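Local coordinates for two-domain protein containing predicted PHP-like metal-dependent phosphoesterase (Bacteroides vulgatus ATCC 8482, PDB 3E38) that binds three zinc ions in a PHP-like domain joined to an Ig-like domain and is probably a metal-dependent phosphoesterase, perhaps acting on nucleic acids, at residues T17-D22 against G47-S52; G319-F324 against K338-L343; P11-Y16 against R251-K256; H240-G245 against N328-P333. All coordinates share one frame; numbering follows the deposited sequence.

Contact 1: residues T17-D22 against G47-S52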
loop_
_atom_site.group_PDB
_atom_site.type_symbol
_atom_site.label_atom_id
_atom_site.label_comp_id
_atom_site.label_asym_id
_atom_site.label_seq_id
_atom_site.Cartn_x
_atom_site.Cartn_y
_atom_site.Cartn_z
ATOM N N THR B 17 4.332 5.402 31.799
ATOM C CA THR B 17 4.751 5.519 30.425
ATOM C C THR B 17 4.417 4.239 29.679
ATOM O O THR B 17 4.777 3.138 30.100
ATOM C CB THR B 17 6.245 5.844 30.252
ATOM O OG1 THR B 17 6.496 5.967 28.855
ATOM C CG2 THR B 17 7.162 4.758 30.821
ATOM N N THR B 18 3.700 4.380 28.565
ATOM C CA THR B 18 3.285 3.212 27.762
ATOM C C THR B 18 4.425 2.670 26.905
ATOM O O THR B 18 4.958 3.309 25.957
ATOM C CB THR B 18 1.978 3.477 26.894
ATOM O OG1 THR B 18 0.854 3.774 27.748
ATOM C CG2 THR B 18 1.634 2.252 26.015
ATOM N N LEU B 19 4.791 1.455 27.248
ATOM C CA LEU B 19 5.838 0.745 26.517
ATOM C C LEU B 19 5.249 -0.392 25.684
ATOM O O LEU B 19 4.265 -1.112 26.086
ATOM C CB LEU B 19 6.877 0.245 27.520
ATOM C CG LEU B 19 7.495 1.282 28.464
ATOM C CD1 LEU B 19 8.358 0.578 29.541
ATOM C CD2 LEU B 19 8.311 2.384 27.657
ATOM N N LYS B 20 5.817 -0.543 24.504
ATOM C CA LYS B 20 5.336 -1.563 23.538
ATOM C C LYS B 20 6.317 -2.716 23.494
ATOM O O LYS B 20 7.486 -2.564 23.105
ATOM C CB LYS B 20 5.064 -0.955 22.159
ATOM C CG LYS B 20 4.166 0.313 22.176
ATOM C CD LYS B 20 5.015 1.569 22.134
ATOM C CE LYS B 20 4.183 2.837 22.232
ATOM N NZ LYS B 20 4.976 4.092 22.018
ATOM N N CYS B 21 5.847 -3.869 23.965
ATOM C CA CYS B 21 6.734 -5.015 24.135
ATOM C C CYS B 21 6.268 -6.312 23.488
ATOM O O CYS B 21 5.059 -6.547 23.356
ATOM C CB CYS B 21 6.941 -5.256 25.637
ATOM S SG CYS B 21 7.320 -3.762 26.591
ATOM N N ASP B 22 7.262 -7.108 23.059
ATOM C CA ASP B 22 7.074 -8.454 22.453
ATOM C C ASP B 22 7.928 -9.443 23.241
ATOM O O ASP B 22 9.159 -9.490 23.121
ATOM C CB ASP B 22 7.416 -8.439 20.969
ATOM C CG ASP B 22 6.965 -9.683 20.236
ATOM O OD1 ASP B 22 6.303 -10.525 20.876
ATOM O OD2 ASP B 22 7.265 -9.791 19.008
ATOM N N GLY B 47 8.676 0.385 16.257
ATOM C CA GLY B 47 8.363 1.282 17.389
ATOM C C GLY B 47 8.194 0.624 18.755
ATOM O O GLY B 47 7.525 1.136 19.666
ATOM N N LEU B 48 8.809 -0.541 18.863
ATOM C CA LEU B 48 8.781 -1.317 20.076
ATOM C C LEU B 48 9.807 -0.739 20.957
ATOM O O LEU B 48 10.716 -0.081 20.486
ATOM C CB LEU B 48 9.131 -2.783 19.821
ATOM C CG LEU B 48 8.238 -3.704 19.037
ATOM C CD1 LEU B 48 8.708 -5.156 19.335
ATOM C CD2 LEU B 48 6.836 -3.484 19.462
ATOM N N ASP B 49 9.655 -1.035 22.245
ATOM C CA ASP B 49 10.569 -0.574 23.293
ATOM C C ASP B 49 11.399 -1.698 23.913
ATOM O O ASP B 49 12.520 -1.508 24.422
ATOM C CB ASP B 49 9.763 0.084 24.407
ATOM C CG ASP B 49 9.063 1.344 23.947
ATOM O OD1 ASP B 49 9.741 2.264 23.452
ATOM O OD2 ASP B 49 7.842 1.433 24.117
ATOM N N ALA B 50 10.823 -2.882 23.868
ATOM C CA ALA B 50 11.412 -4.030 24.524
ATOM C C ALA B 50 10.994 -5.350 23.891
ATOM O O ALA B 50 9.872 -5.520 23.365
ATOM C CB ALA B 50 11.066 -4.000 26.038
ATOM N N ILE B 51 11.923 -6.284 23.985
ATOM C CA ILE B 51 11.721 -7.615 23.458
ATOM C C ILE B 51 12.418 -8.645 24.278
ATOM O O ILE B 51 13.303 -8.357 25.024
ATOM C CB ILE B 51 12.311 -7.759 22.003
ATOM C CG1 ILE B 51 13.822 -7.630 22.024
ATOM C CG2 ILE B 51 11.695 -6.745 21.031
ATOM C CD1 ILE B 51 14.498 -7.811 20.638
ATOM N N SER B 52 11.979 -9.869 24.110
ATOM C CA SER B 52 12.648 -11.005 24.682
ATOM C C SER B 52 12.736 -12.092 23.611
ATOM O O SER B 52 11.702 -12.592 23.154
ATOM C CB SER B 52 11.871 -11.520 25.904
ATOM O OG SER B 52 12.554 -12.580 26.565
HETATM O O HOH W 1 6.877 3.795 24.069
HETATM O O HOH W 2 6.660 3.545 19.710
#
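K20 and D49 hold each other through backbone and side chain at once. D49 N gives a nearly straight bond to K20 O (2.8 Å, N-H...O 176°), and K20 N returns one to D49 OD2 at 2.9 Å, received on the carboxylate lone pair that points away from OD1. The other oxygen, OD1, makes a salt bridge with R221. Farther along, the backbones run as parallel strands: D22 N bonds to A50 O at 3.1 Å and S52 N to D22 O at 3.0 Å, while A50 N adds only a weak second bond to K20 O.

These strands, 17-22 and 50-56, are the two arms of a beta-alpha-beta crossover through helix 36-45. G47 ends that helix in a Schellman motif, with positive phi.

Water mediates between the lysine and the carboxylate. K20 NZ stays 4.4 Å from D49 OD2, too far for a salt bridge; one water accepts from NZ and donates to both D49 OD2 and T18 O, a second links NZ to G47 O, and NZ also bonds to I8 O. The lysine chain bends at chi2 (97°), which lays CD beside G47 O.

Apolar contacts are few. C21 SG meets A50 CB at 3.8 Å on one face of the sheet, and on the other L48 CD1 touches D22 CB. The D22 carboxylate, near the zinc ligand H24, turns to R211 and S193.

Contact 2: residues G319-F324 against K338-L343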
loop_
_atom_site.group_PDB
_atom_site.type_symbol
_atom_site.label_atom_id
_atom_site.label_comp_id
_atom_site.label_asym_id
_atom_site.label_seq_id
_atom_site.Cartn_x
_atom_site.Cartn_y
_atom_site.Cartn_z
ATOM N N GLY B 319 -30.590 16.930 28.295
ATOM C CA GLY B 319 -29.349 16.162 28.347
ATOM C C GLY B 319 -29.523 14.709 28.724
ATOM O O GLY B 319 -30.632 14.156 28.733
ATOM N N GLY B 320 -28.396 14.100 29.050
ATOM C CA GLY B 320 -28.375 12.690 29.410
ATOM C C GLY B 320 -27.075 12.002 29.106
ATOM O O GLY B 320 -26.067 12.626 28.774
ATOM N N ASP B 321 -27.141 10.690 29.220
ATOM C CA ASP B 321 -25.988 9.817 29.036
ATOM C C ASP B 321 -25.959 9.173 27.683
ATOM O O ASP B 321 -26.779 8.313 27.363
ATOM C CB ASP B 321 -25.989 8.686 30.056
ATOM C CG ASP B 321 -25.761 9.161 31.458
ATOM O OD1 ASP B 321 -25.227 10.277 31.653
ATOM O OD2 ASP B 321 -26.102 8.389 32.366
ATOM N N VAL B 322 -24.940 9.572 26.938
ATOM C CA VAL B 322 -24.663 9.023 25.626
ATOM C C VAL B 322 -23.840 7.797 25.913
ATOM O O VAL B 322 -22.643 7.878 26.160
ATOM C CB VAL B 322 -23.965 10.056 24.731
ATOM C CG1 VAL B 322 -23.590 9.451 23.396
ATOM C CG2 VAL B 322 -24.897 11.270 24.549
ATOM N N ASN B 323 -24.540 6.667 25.910
ATOM C CA ASN B 323 -23.997 5.341 26.237
ATOM C C ASN B 323 -23.645 4.458 25.070
ATOM O O ASN B 323 -24.408 4.300 24.103
ATOM C CB ASN B 323 -25.011 4.575 27.071
ATOM C CG ASN B 323 -25.297 5.252 28.373
ATOM O OD1 ASN B 323 -24.424 5.908 28.955
ATOM N ND2 ASN B 323 -26.516 5.106 28.849
ATOM N N PHE B 324 -22.485 3.845 25.205
ATOM C CA PHE B 324 -21.977 2.944 24.184
ATOM C C PHE B 324 -20.888 2.021 24.669
ATOM O O PHE B 324 -20.160 2.279 25.639
ATOM C CB PHE B 324 -21.480 3.740 22.968
ATOM C CG PHE B 324 -20.453 4.787 23.293
ATOM C CD1 PHE B 324 -19.118 4.450 23.427
ATOM C CD2 PHE B 324 -20.822 6.112 23.458
ATOM C CE1 PHE B 324 -18.162 5.423 23.704
ATOM C CE2 PHE B 324 -19.863 7.087 23.751
ATOM C CZ PHE B 324 -18.531 6.732 23.865
ATOM N N LYS B 338 -17.595 -0.383 28.460
ATOM C CA LYS B 338 -18.766 0.483 28.513
ATOM C C LYS B 338 -18.351 1.900 28.883
ATOM O O LYS B 338 -17.595 2.149 29.805
ATOM C CB LYS B 338 -19.806 -0.041 29.506
ATOM C CG LYS B 338 -20.181 -1.510 29.256
ATOM C CD LYS B 338 -20.635 -1.761 27.822
ATOM C CE LYS B 338 -21.012 -3.249 27.586
ATOM N NZ LYS B 338 -19.842 -4.230 27.594
ATOM N N TYR B 339 -18.877 2.840 28.141
ATOM C CA TYR B 339 -18.512 4.228 28.327
ATOM C C TYR B 339 -19.695 5.114 28.164
ATOM O O TYR B 339 -20.635 4.808 27.443
ATOM C CB TYR B 339 -17.432 4.625 27.295
ATOM C CG TYR B 339 -16.582 5.790 27.717
ATOM C CD1 TYR B 339 -16.967 7.105 27.461
ATOM C CD2 TYR B 339 -15.387 5.570 28.397
ATOM C CE1 TYR B 339 -16.163 8.174 27.868
ATOM C CE2 TYR B 339 -14.582 6.620 28.817
ATOM C CZ TYR B 339 -14.961 7.915 28.554
ATOM O OH TYR B 339 -14.118 8.935 28.970
ATOM N N THR B 340 -19.625 6.227 28.857
ATOM C CA THR B 340 -20.675 7.229 28.805
ATOM C C THR B 340 -20.098 8.594 28.604
ATOM O O THR B 340 -19.061 8.946 29.191
ATOM C CB THR B 340 -21.475 7.312 30.116
ATOM O OG1 THR B 340 -21.979 6.028 30.432
ATOM C CG2 THR B 340 -22.645 8.230 29.950
ATOM N N ILE B 341 -20.762 9.338 27.732
ATOM C CA ILE B 341 -20.444 10.732 27.538
ATOM C C ILE B 341 -21.628 11.465 28.111
ATOM O O ILE B 341 -22.708 11.463 27.518
ATOM C CB ILE B 341 -20.226 11.107 26.069
ATOM C CG1 ILE B 341 -18.939 10.467 25.547
ATOM C CG2 ILE B 341 -20.140 12.591 25.953
ATOM C CD1 ILE B 341 -18.674 10.715 24.040
ATOM N N SER B 342 -21.448 12.022 29.307
ATOM C CA SER B 342 -22.517 12.775 29.981
ATOM C C SER B 342 -22.644 14.164 29.400
ATOM O O SER B 342 -21.647 14.892 29.268
ATOM C CB SER B 342 -22.275 12.888 31.493
ATOM O OG SER B 342 -22.391 11.636 32.139
ATOM N N LEU B 343 -23.877 14.508 29.047
ATOM C CA LEU B 343 -24.214 15.809 28.487
ATOM C C LEU B 343 -25.244 16.533 29.369
ATOM O O LEU B 343 -25.642 16.007 30.419
ATOM C CB LEU B 343 -24.767 15.646 27.075
ATOM C CG LEU B 343 -23.787 15.111 26.024
ATOM C CD1 LEU B 343 -24.522 14.917 24.722
ATOM C CD2 LEU B 343 -22.607 16.046 25.833
ATOM O OXT LEU B 343 -25.718 17.646 29.055
#
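F324 lies alongside Y339, its partner in a hydrogen-bonded pair of the antiparallel strands 321-326 and 335-342, and both side chains point the same way. With chi1 at 55°, the F324 ring is set between its own backbone N and carbonyl carbon, and one ring face sits over Y339 O. The planes of the two rings are only 24° from parallel, yet their centroids are 6.0 Å apart and offset, with little stacking between them. I341 CD1 comes in at the ring edge, 3.8 Å from F324 CE2. On the same face of the sheet V322 CG2 reaches L343 CD1 at 3.7 Å.

The opposite face is polar. T340 OG1 donates to N323 OD1 at 2.9 Å, tilted from the carbonyl plane; N323 ND2 turns to A288 O. S342 OG donates to D321 OD1 over 3.2 Å, arriving from above the carboxylate plane, while T340 CG2 packs on D321 CB at 3.4 Å. T340 thus serves both neighbours: chi1 of -55° puts OG1 beside its own backbone N and sends the methyl toward D321.

Within the Ig-like domain, strand 335-342 lies between 321-326 and 330-332. I341 and L343 pack against strand 269-276 of the other sheet, V322 against I311 of strand 306-313, and Y339 meets F254 of helix 247-257 edge to face.

Contact 3: residues P11-Y16 against R251-K256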
loop_
_atom_site.group_PDB
_atom_site.type_symbol
_atom_site.label_atom_id
_atom_site.label_comp_id
_atom_site.label_asym_id
_atom_site.label_seq_id
_atom_site.Cartn_x
_atom_site.Cartn_y
_atom_site.Cartn_z
ATOM N N PRO B 11 -1.553 6.731 23.832
ATOM C CA PRO B 11 -1.268 7.560 24.977
ATOM C C PRO B 11 -0.700 6.838 26.173
ATOM O O PRO B 11 -0.570 5.599 26.218
ATOM C CB PRO B 11 -2.647 8.130 25.358
ATOM C CG PRO B 11 -3.677 7.180 24.743
ATOM C CD PRO B 11 -2.939 6.212 23.845
ATOM N N ASP B 12 -0.408 7.680 27.153
ATOM C CA ASP B 12 0.112 7.268 28.441
ATOM C C ASP B 12 -0.908 7.479 29.492
ATOM O O ASP B 12 -1.538 8.488 29.527
ATOM C CB ASP B 12 1.321 8.109 28.840
ATOM C CG ASP B 12 2.497 7.902 27.919
ATOM O OD1 ASP B 12 2.786 6.734 27.523
ATOM O OD2 ASP B 12 3.128 8.923 27.605
ATOM N N LEU B 13 -1.047 6.507 30.368
ATOM C CA LEU B 13 -1.895 6.678 31.516
ATOM C C LEU B 13 -1.140 7.612 32.435
ATOM O O LEU B 13 0.098 7.680 32.407
ATOM C CB LEU B 13 -2.158 5.350 32.235
ATOM C CG LEU B 13 -2.921 4.290 31.467
ATOM C CD1 LEU B 13 -2.961 3.001 32.268
ATOM C CD2 LEU B 13 -4.333 4.774 31.135
ATOM N N ASP B 14 -1.899 8.348 33.227
ATOM C CA ASP B 14 -1.344 9.204 34.303
ATOM C C ASP B 14 -0.435 8.406 35.232
ATOM O O ASP B 14 -0.820 7.356 35.770
ATOM C CB ASP B 14 -2.458 9.821 35.144
ATOM C CG ASP B 14 -3.221 10.904 34.387
ATOM O OD1 ASP B 14 -2.672 11.387 33.378
ATOM O OD2 ASP B 14 -4.349 11.269 34.794
ATOM N N GLY B 15 0.769 8.922 35.425
ATOM C CA GLY B 15 1.757 8.279 36.286
ATOM C C GLY B 15 2.616 7.260 35.554
ATOM O O GLY B 15 3.693 6.873 36.018
ATOM N N TYR B 16 2.151 6.819 34.396
ATOM C CA TYR B 16 2.882 5.770 33.671
ATOM C C TYR B 16 3.310 6.098 32.265
ATOM O O TYR B 16 2.771 6.965 31.642
ATOM C CB TYR B 16 2.010 4.553 33.638
ATOM C CG TYR B 16 1.603 4.104 35.000
ATOM C CD1 TYR B 16 2.500 3.431 35.821
ATOM C CD2 TYR B 16 0.333 4.333 35.465
ATOM C CE1 TYR B 16 2.129 3.016 37.075
ATOM C CE2 TYR B 16 -0.044 3.917 36.684
ATOM C CZ TYR B 16 0.861 3.266 37.500
ATOM O OH TYR B 16 0.463 2.855 38.756
ATOM N N ARG B 251 -10.497 1.617 30.610
ATOM C CA ARG B 251 -11.369 2.768 30.746
ATOM C C ARG B 251 -10.552 4.055 30.689
ATOM O O ARG B 251 -10.814 4.903 29.854
ATOM C CB ARG B 251 -12.205 2.720 32.036
ATOM C CG ARG B 251 -12.982 3.992 32.310
ATOM C CD ARG B 251 -13.942 3.783 33.501
ATOM N NE ARG B 251 -14.708 2.555 33.290
ATOM C CZ ARG B 251 -15.738 2.458 32.440
ATOM N NH1 ARG B 251 -16.117 3.524 31.763
ATOM N NH2 ARG B 251 -16.393 1.309 32.265
ATOM N N PRO B 252 -9.559 4.210 31.582
ATOM C CA PRO B 252 -8.805 5.453 31.520
ATOM C C PRO B 252 -7.984 5.620 30.260
ATOM O O PRO B 252 -7.615 6.746 29.910
ATOM C CB PRO B 252 -7.846 5.352 32.725
ATOM C CG PRO B 252 -7.858 3.904 33.130
ATOM C CD PRO B 252 -9.269 3.471 32.819
ATOM N N PHE B 253 -7.707 4.503 29.603
ATOM C CA PHE B 253 -6.856 4.495 28.362
ATOM C C PHE B 253 -7.695 5.046 27.230
ATOM O O PHE B 253 -7.277 5.901 26.455
ATOM C CB PHE B 253 -6.322 3.082 28.073
ATOM C CG PHE B 253 -5.371 2.996 26.919
ATOM C CD1 PHE B 253 -4.056 3.437 27.041
ATOM C CD2 PHE B 253 -5.769 2.441 25.712
ATOM C CE1 PHE B 253 -3.163 3.353 25.974
ATOM C CE2 PHE B 253 -4.874 2.361 24.636
ATOM C CZ PHE B 253 -3.569 2.822 24.776
ATOM N N PHE B 254 -8.938 4.607 27.202
ATOM C CA PHE B 254 -9.862 5.062 26.170
ATOM C C PHE B 254 -10.061 6.534 26.281
ATOM O O PHE B 254 -10.156 7.233 25.304
ATOM C CB PHE B 254 -11.224 4.392 26.272
ATOM C CG PHE B 254 -12.210 4.902 25.246
ATOM C CD1 PHE B 254 -12.084 4.547 23.915
ATOM C CD2 PHE B 254 -13.264 5.733 25.612
ATOM C CE1 PHE B 254 -12.981 5.005 22.965
ATOM C CE2 PHE B 254 -14.177 6.197 24.639
ATOM C CZ PHE B 254 -14.036 5.825 23.339
ATOM N N GLU B 255 -10.129 6.987 27.516
ATOM C CA GLU B 255 -10.343 8.421 27.826
ATOM C C GLU B 255 -9.201 9.274 27.260
ATOM O O GLU B 255 -9.371 10.430 26.886
ATOM C CB GLU B 255 -10.498 8.606 29.341
ATOM C CG GLU B 255 -10.990 9.960 29.800
ATOM C CD GLU B 255 -9.904 11.014 29.816
ATOM O OE1 GLU B 255 -8.797 10.732 30.340
ATOM O OE2 GLU B 255 -10.171 12.141 29.328
ATOM N N LYS B 256 -8.043 8.660 27.137
ATOM C CA LYS B 256 -6.859 9.340 26.608
ATOM C C LYS B 256 -6.776 9.217 25.086
ATOM O O LYS B 256 -6.019 9.939 24.427
ATOM C CB LYS B 256 -5.605 8.696 27.186
ATOM C CG LYS B 256 -5.473 8.788 28.663
ATOM C CD LYS B 256 -4.997 10.120 29.059
ATOM C CE LYS B 256 -4.420 10.055 30.449
ATOM N NZ LYS B 256 -3.937 11.391 30.824
#
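The loop ahead of strand 17-22, with a type II beta turn from L13 to Y16, lies along helix 247-257, which leads into the Ig-like domain; P11, L13 and D14 make most of the contact with F253 and K256. P11 crosses F253 at about a right angle, its CD 3.6 Å from F253 CE1. P11 O comes to the edge of the same ring, 3.4 Å from CE1, and also accepts a hydrogen bond from T18 OG1. On its other carbons the proline is pressed against K256: P11 CG and K256 CB are 3.5 Å apart, a snug fit for two carbons.

K256 then reaches from the helix along the loop. Its chain bends at chi2 (-79°) and is extended beyond, carrying CE past D12 O at 3.4 Å and NZ on to D14. There NZ makes a salt bridge with D14 OD1 (2.9 Å), coming from well above the carboxylate plane, about 45° out of it. The apolar work of L13 falls to a single branch: CD2 sits 3.7 Å from F253 N, near the plane of the F253 ring at its edge, and 3.9 Å from P252 CB.

The loop itself is tied to its following strand by D12 OD1, which accepts from T18 N. L13 packs on F217 and F253 on F215, both of strand 213-218, and the far side of the helix, through R251 and F254, packs on strand 335-342.

Contact 4: residues H240-G245 against N328-P333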
loop_
_atom_site.group_PDB
_atom_site.type_symbol
_atom_site.label_atom_id
_atom_site.label_comp_id
_atom_site.label_asym_id
_atom_site.label_seq_id
_atom_site.Cartn_x
_atom_site.Cartn_y
_atom_site.Cartn_z
ATOM N N HIS B 240 -4.402 -7.292 16.441
ATOM C CA HIS B 240 -5.217 -6.883 15.332
ATOM C C HIS B 240 -5.825 -5.560 15.765
ATOM O O HIS B 240 -5.094 -4.659 16.152
ATOM C CB HIS B 240 -6.259 -7.975 15.051
ATOM C CG HIS B 240 -5.657 -9.220 14.433
ATOM N ND1 HIS B 240 -6.405 -10.220 13.857
ATOM C CD2 HIS B 240 -4.360 -9.571 14.231
ATOM C CE1 HIS B 240 -5.602 -11.167 13.398
ATOM N NE2 HIS B 240 -4.351 -10.798 13.612
ATOM N N GLU B 241 -7.149 -5.473 15.746
ATOM C CA GLU B 241 -7.884 -4.233 16.099
ATOM C C GLU B 241 -8.340 -4.253 17.532
ATOM O O GLU B 241 -8.955 -3.282 18.032
ATOM C CB GLU B 241 -9.094 -3.977 15.159
ATOM C CG GLU B 241 -8.656 -3.640 13.732
ATOM C CD GLU B 241 -9.790 -3.198 12.783
ATOM O OE1 GLU B 241 -11.002 -3.343 13.116
ATOM O OE2 GLU B 241 -9.444 -2.703 11.680
ATOM N N LEU B 242 -8.058 -5.373 18.196
ATOM C CA LEU B 242 -8.473 -5.515 19.594
ATOM C C LEU B 242 -7.391 -5.052 20.601
ATOM O O LEU B 242 -6.170 -5.111 20.343
ATOM C CB LEU B 242 -8.882 -6.959 19.896
ATOM C CG LEU B 242 -9.889 -7.673 19.005
ATOM C CD1 LEU B 242 -10.085 -9.072 19.575
ATOM C CD2 LEU B 242 -11.218 -6.883 18.931
ATOM N N LEU B 243 -7.868 -4.517 21.717
ATOM C CA LEU B 243 -7.003 -4.173 22.825
ATOM C C LEU B 243 -7.675 -4.854 23.984
ATOM O O LEU B 243 -8.848 -4.648 24.258
ATOM C CB LEU B 243 -6.842 -2.667 23.030
ATOM C CG LEU B 243 -5.784 -2.270 24.066
ATOM C CD1 LEU B 243 -4.374 -2.519 23.500
ATOM C CD2 LEU B 243 -5.935 -0.825 24.455
ATOM N N ILE B 244 -6.927 -5.741 24.616
ATOM C CA ILE B 244 -7.450 -6.588 25.667
ATOM C C ILE B 244 -6.831 -6.303 27.025
ATOM O O ILE B 244 -5.617 -6.289 27.184
ATOM C CB ILE B 244 -7.187 -8.050 25.281
ATOM C CG1 ILE B 244 -7.690 -8.281 23.843
ATOM C CG2 ILE B 244 -7.824 -9.014 26.319
ATOM C CD1 ILE B 244 -6.883 -9.247 23.009
ATOM N N GLY B 245 -7.691 -6.077 28.003
ATOM C CA GLY B 245 -7.225 -5.800 29.355
ATOM C C GLY B 245 -8.297 -5.526 30.398
ATOM O O GLY B 245 -9.481 -5.552 30.125
ATOM N N ASN B 328 -14.155 -3.035 20.648
ATOM C CA ASN B 328 -12.848 -3.653 20.422
ATOM C C ASN B 328 -11.879 -3.444 21.591
ATOM O O ASN B 328 -10.706 -3.739 21.500
ATOM C CB ASN B 328 -12.222 -3.208 19.087
ATOM C CG ASN B 328 -11.955 -1.738 19.011
ATOM O OD1 ASN B 328 -12.765 -0.956 19.447
ATOM N ND2 ASN B 328 -10.837 -1.341 18.346
ATOM N N PHE B 329 -12.403 -2.900 22.677
ATOM C CA PHE B 329 -11.661 -2.768 23.952
ATOM C C PHE B 329 -12.227 -3.826 24.860
ATOM O O PHE B 329 -13.175 -3.586 25.627
ATOM C CB PHE B 329 -11.805 -1.392 24.568
ATOM C CG PHE B 329 -10.763 -0.392 24.073
ATOM C CD1 PHE B 329 -10.179 -0.538 22.832
ATOM C CD2 PHE B 329 -10.405 0.694 24.853
ATOM C CE1 PHE B 329 -9.251 0.368 22.393
ATOM C CE2 PHE B 329 -9.467 1.606 24.415
ATOM C CZ PHE B 329 -8.897 1.448 23.188
ATOM N N ILE B 330 -11.618 -5.006 24.770
ATOM C CA ILE B 330 -12.115 -6.206 25.460
ATOM C C ILE B 330 -11.722 -6.270 26.922
ATOM O O ILE B 330 -10.542 -6.385 27.250
ATOM C CB ILE B 330 -11.662 -7.476 24.767
ATOM C CG1 ILE B 330 -11.984 -7.414 23.258
ATOM C CG2 ILE B 330 -12.321 -8.672 25.458
ATOM C CD1 ILE B 330 -13.509 -7.284 22.915
ATOM N N VAL B 331 -12.745 -6.224 27.781
ATOM C CA VAL B 331 -12.555 -6.188 29.229
ATOM C C VAL B 331 -12.855 -7.553 29.871
ATOM O O VAL B 331 -12.484 -7.855 31.016
ATOM C CB VAL B 331 -13.378 -4.998 29.867
ATOM C CG1 VAL B 331 -12.975 -3.637 29.201
ATOM C CG2 VAL B 331 -14.938 -5.231 29.831
ATOM N N ALA B 332 -13.519 -8.367 29.079
ATOM C CA ALA B 332 -13.880 -9.749 29.409
ATOM C C ALA B 332 -14.206 -10.476 28.101
ATOM O O ALA B 332 -14.526 -9.838 27.101
ATOM C CB ALA B 332 -15.089 -9.825 30.376
ATOM N N PRO B 333 -14.102 -11.804 28.087
ATOM C CA PRO B 333 -14.522 -12.461 26.867
ATOM C C PRO B 333 -15.864 -11.931 26.382
ATOM O O PRO B 333 -16.821 -11.800 27.158
ATOM C CB PRO B 333 -14.700 -13.935 27.305
ATOM C CG PRO B 333 -13.878 -14.103 28.481
ATOM C CD PRO B 333 -13.891 -12.758 29.189
#
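L243 and I244 run parallel to F329 and I330, bridging a short strand of the large mixed sheet to the corner where the Ig-like domain chain passes from strand 321-326 to 330-332. L243 N bonds to N328 O (3.0 Å), I330 N to L243 O (2.8 Å) and G245 N to I330 O (3.0 Å), the alternating pattern of parallel strands, so the two domains share a backbone seam.

On one face L243 lies beside F329. Chi1 of -172° holds L243 CG anti to the backbone N, and CD2 rests over the ring in a CH-pi contact, 4.2 Å from its centroid and off-centre over that face; L243 CB is 3.9 Å from F329 CE1. F253 of helix 247-257 packs on both residues. On the opposite face I244 and I330 point the same way, CG1 of I244 at 4.2 Å from CB of I330, and I179 of helix 176-185 touches both.

L242 reaches obliquely across with CD2 to N328 CB, 3.8 Å away. N328 itself has chi1 at 62°, which turns its amide toward the E241 peptide. OD1 accepts from K283 N; ND2 bonds to V281 O and, within the amide plane, to E241 O at 2.7 Å.

From the N terminus, the chain enters contact 3 at 11-16 and passes straight into strand 17-22, so contacts 1 and 3 adjoin. Contact 1 then closes a short loop through helix 36-45, nested inside the long loop that contact 3 closes only at 251-256. Before that closure the chain lays down 240-245, which waits for 328-333, so contacts 3 and 4 cross; they meet at helix 247-257, where F254 reaches F329. Contact 2, between 319-324 and 338-343, crosses contact 4 in turn and touches helix 247-257 through K338 and Y339. Contact 1 lies in the zinc-binding domain, contact 2 in the Ig-like domain, and contacts 3 and 4 join the two.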